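Local coordinates for putative Fe-S biosynthesis protein (Lactobacillus acidophilus, PDB 2QGO), which probably takes part in the biosynthesis of iron-sulphur clusters, at residues 4-15 with 87-97. Numbering follows the deposited sequence.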
# COMPACT_ATOMS: atom_id res chain seq x y z
N LEU A 4 0.09 -6.38 -12.98
CA LEU A 4 0.58 -5.32 -12.05
C LEU A 4 1.95 -5.69 -11.50
O LEU A 4 2.17 -6.81 -11.04
CB LEU A 4 -0.35 -5.16 -10.84
CG LEU A 4 -1.83 -4.82 -10.90
CD1 LEU A 4 -2.03 -3.47 -11.55
CD2 LEU A 4 -2.56 -5.91 -11.65
N ASN A 5 2.87 -4.74 -11.53
CA ASN A 5 4.18 -4.99 -10.96
C ASN A 5 4.61 -3.70 -10.30
O ASN A 5 4.16 -2.61 -10.67
CB ASN A 5 5.17 -5.45 -12.03
CG ASN A 5 5.59 -4.33 -12.94
OD1 ASN A 5 4.87 -3.96 -13.87
ND2 ASN A 5 6.77 -3.76 -12.67
N ILE A 6 5.49 -3.81 -9.32
CA ILE A 6 5.93 -2.63 -8.61
C ILE A 6 7.37 -2.76 -8.14
O ILE A 6 7.86 -3.86 -7.91
CB ILE A 6 5.03 -2.37 -7.37
CG1 ILE A 6 5.31 -0.99 -6.77
CG2 ILE A 6 5.27 -3.46 -6.31
CD1 ILE A 6 4.35 -0.61 -5.65
N LYS A 7 8.04 -1.62 -8.00
CA LYS A 7 9.41 -1.61 -7.52
C LYS A 7 9.52 -0.53 -6.45
O LYS A 7 8.88 0.52 -6.56
CB LYS A 7 10.39 -1.30 -8.67
CG LYS A 7 11.86 -1.44 -8.26
CD LYS A 7 12.79 -1.55 -9.45
CE LYS A 7 14.18 -2.05 -9.03
NZ LYS A 7 15.11 -2.21 -10.20
N PHE A 8 10.29 -0.81 -5.40
CA PHE A 8 10.49 0.14 -4.32
C PHE A 8 11.93 0.65 -4.39
O PHE A 8 12.87 -0.14 -4.40
CB PHE A 8 10.29 -0.51 -2.95
CG PHE A 8 8.94 -1.14 -2.74
CD1 PHE A 8 8.66 -2.40 -3.26
CD2 PHE A 8 7.95 -0.47 -2.02
CE1 PHE A 8 7.40 -2.99 -3.05
CE2 PHE A 8 6.69 -1.06 -1.81
CZ PHE A 8 6.42 -2.32 -2.33
N THR A 9 12.11 1.97 -4.44
CA THR A 9 13.45 2.54 -4.49
C THR A 9 14.18 2.24 -3.18
O THR A 9 13.57 1.79 -2.21
CB THR A 9 13.41 4.07 -4.70
OG1 THR A 9 12.85 4.71 -3.54
CG2 THR A 9 12.57 4.42 -5.92
N ASP A 10 15.48 2.50 -3.15
CA ASP A 10 16.25 2.26 -1.94
C ASP A 10 15.71 3.04 -0.75
O ASP A 10 15.63 2.52 0.36
CB ASP A 10 17.73 2.61 -2.15
CG ASP A 10 18.44 1.62 -3.06
OD1 ASP A 10 18.13 0.41 -3.00
OD2 ASP A 10 19.33 2.05 -3.84
N ASN A 11 15.34 4.29 -0.99
CA ASN A 11 14.81 5.14 0.08
C ASN A 11 13.45 4.65 0.57
O ASN A 11 13.14 4.78 1.76
CB ASN A 11 14.73 6.59 -0.40
CG ASN A 11 16.11 7.19 -0.66
OD1 ASN A 11 17.13 6.52 -0.51
ND2 ASN A 11 16.15 8.46 -1.05
N ALA A 12 12.63 4.10 -0.32
CA ALA A 12 11.33 3.58 0.08
C ALA A 12 11.55 2.33 0.93
O ALA A 12 10.92 2.16 1.98
CB ALA A 12 10.49 3.24 -1.15
N VAL A 13 12.46 1.46 0.49
CA VAL A 13 12.77 0.24 1.22
C VAL A 13 13.30 0.56 2.62
O VAL A 13 12.87 -0.03 3.61
CB VAL A 13 13.83 -0.61 0.47
CG1 VAL A 13 14.40 -1.69 1.39
CG2 VAL A 13 13.20 -1.24 -0.76
N ASP A 14 14.25 1.49 2.70
CA ASP A 14 14.81 1.89 3.98
C ASP A 14 13.71 2.38 4.90
O ASP A 14 13.64 1.99 6.07
CB ASP A 14 15.85 2.99 3.82
CG ASP A 14 17.17 2.47 3.33
OD1 ASP A 14 17.38 1.24 3.36
OD2 ASP A 14 18.02 3.31 2.94
N TYR A 15 12.85 3.24 4.37
CA TYR A 15 11.75 3.79 5.15
C TYR A 15 10.83 2.68 5.68
O TYR A 15 10.55 2.61 6.87
CB TYR A 15 10.96 4.79 4.31
CG TYR A 15 9.75 5.36 5.01
CD1 TYR A 15 9.89 6.26 6.06
CD2 TYR A 15 8.47 4.96 4.65
CE1 TYR A 15 8.76 6.75 6.74
CE2 TYR A 15 7.34 5.43 5.32
CZ TYR A 15 7.49 6.33 6.37
OH TYR A 15 6.37 6.77 7.04
N ASN A 87 3.87 -0.81 -14.28
CA ASN A 87 5.25 -0.59 -13.82
C ASN A 87 5.31 0.49 -12.75
O ASN A 87 5.94 1.53 -12.93
CB ASN A 87 6.13 -0.21 -15.01
CG ASN A 87 6.15 -1.27 -16.09
OD1 ASN A 87 5.97 -0.98 -17.28
ND2 ASN A 87 6.37 -2.52 -15.69
N MET A 88 4.67 0.22 -11.62
CA MET A 88 4.66 1.17 -10.52
C MET A 88 5.96 1.23 -9.75
O MET A 88 6.70 0.25 -9.64
CB MET A 88 3.52 0.85 -9.55
CG MET A 88 2.14 1.05 -10.14
SD MET A 88 0.82 0.63 -8.98
CE MET A 88 0.87 -1.15 -9.11
N VAL A 89 6.22 2.40 -9.21
CA VAL A 89 7.40 2.65 -8.42
C VAL A 89 6.97 3.38 -7.15
O VAL A 89 6.20 4.34 -7.21
CB VAL A 89 8.41 3.54 -9.18
CG1 VAL A 89 9.54 3.97 -8.24
CG2 VAL A 89 8.99 2.79 -10.37
N MET A 90 7.42 2.89 -6.00
CA MET A 90 7.12 3.54 -4.73
C MET A 90 8.44 4.17 -4.29
O MET A 90 9.47 3.51 -4.21
CB MET A 90 6.63 2.53 -3.69
CG MET A 90 6.12 3.17 -2.38
SD MET A 90 4.52 4.03 -2.54
CE MET A 90 3.35 2.60 -2.46
N ASP A 91 8.40 5.47 -4.01
CA ASP A 91 9.60 6.18 -3.58
C ASP A 91 9.33 6.91 -2.27
O ASP A 91 8.19 6.98 -1.81
CB ASP A 91 10.01 7.17 -4.67
CG ASP A 91 11.33 7.85 -4.37
OD1 ASP A 91 12.20 7.23 -3.72
OD2 ASP A 91 11.51 9.01 -4.81
N TYR A 92 10.39 7.42 -1.66
CA TYR A 92 10.27 8.15 -0.40
C TYR A 92 11.23 9.33 -0.42
O TYR A 92 12.42 9.16 -0.64
CB TYR A 92 10.62 7.24 0.79
CG TYR A 92 10.35 7.90 2.13
CD1 TYR A 92 9.05 8.00 2.62
CD2 TYR A 92 11.38 8.51 2.85
CE1 TYR A 92 8.78 8.70 3.81
CE2 TYR A 92 11.11 9.21 4.04
CZ TYR A 92 9.81 9.30 4.51
OH TYR A 92 9.53 9.99 5.67
N ASN A 93 10.71 10.53 -0.19
CA ASN A 93 11.53 11.75 -0.16
C ASN A 93 10.66 12.91 0.29
O ASN A 93 9.44 12.87 0.15
CB ASN A 93 12.17 12.03 -1.54
CG ASN A 93 11.15 12.27 -2.63
OD1 ASN A 93 10.71 13.40 -2.86
ND2 ASN A 93 10.76 11.19 -3.32
N ALA A 94 11.27 13.95 0.86
CA ALA A 94 10.49 15.08 1.34
C ALA A 94 9.56 14.59 2.46
O ALA A 94 8.47 15.14 2.68
CB ALA A 94 9.66 15.66 0.20
N GLY A 95 9.99 13.54 3.16
CA GLY A 95 9.21 12.97 4.25
C GLY A 95 7.93 12.25 3.86
O GLY A 95 7.06 12.04 4.71
N SER A 96 7.79 11.87 2.60
CA SER A 96 6.57 11.18 2.19
C SER A 96 6.75 10.05 1.19
O SER A 96 7.67 10.06 0.38
CB SER A 96 5.58 12.20 1.63
OG SER A 96 6.19 13.00 0.63
N LEU A 97 5.86 9.07 1.27
CA LEU A 97 5.87 7.94 0.34
C LEU A 97 5.15 8.44 -0.90
O LEU A 97 4.12 9.10 -0.79
CB LEU A 97 5.09 6.75 0.91
CG LEU A 97 5.81 5.68 1.73
CD1 LEU A 97 4.79 4.65 2.20
CD2 LEU A 97 6.89 5.00 0.88
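A parallel edge pairing that turns straight into a capped helix joins Ile-6, Lys-7 and Phe-8 to Met-88, Val-89 and Met-90. Strand 6-8, outermost in the mixed sheet of this Fe-S biosynthesis family protein, is held by a ladder in which the N-H of Lys-7 donates to Met-88 O (N to O 2.8 Å) and Lys-7 O accepts from Met-90 N. The last rung runs from Thr-9 N to Met-90 O (3.1 Å). On the sheet face shared by Ile-6, Phe-8, Met-88 and Met-90, CB of Met-90 lies 3.7 Å from CD2 of Phe-8, the two side chains running side by side; Met-90 also packs on Leu-99 and Phe-8 on Leu-16.

Where the strand ends, Thr-9 becomes the N-cap of helix 10-18. Its OG1, placed between backbone N and carbonyl carbon (chi1 67°), accepts from Ala-12 N and donates to Asp-91 OD1 (2.6 Å), meeting that oxygen on its anti side, 23° out of the carboxylate plane. Asp-91 OD1 also takes a weak bond from the backbone N of Tyr-92.

About one turn beyond Ala-12, the rings of Tyr-15 and Tyr-92 form an offset stack, centroids 3.9 Å apart and planes 9° from parallel. CE1 of Tyr-92 sits over the centre of the Tyr-15 ring, while Leu-97 CG approaches Tyr-15 CE2 at 3.9 Å. With an alanine at Tyr-92 the stack would be lost, and the ring of Tyr-15, though still touching Leu-97, is likely to be freer to turn. Tyr-15 also reaches Ile-112 of strand 104-114.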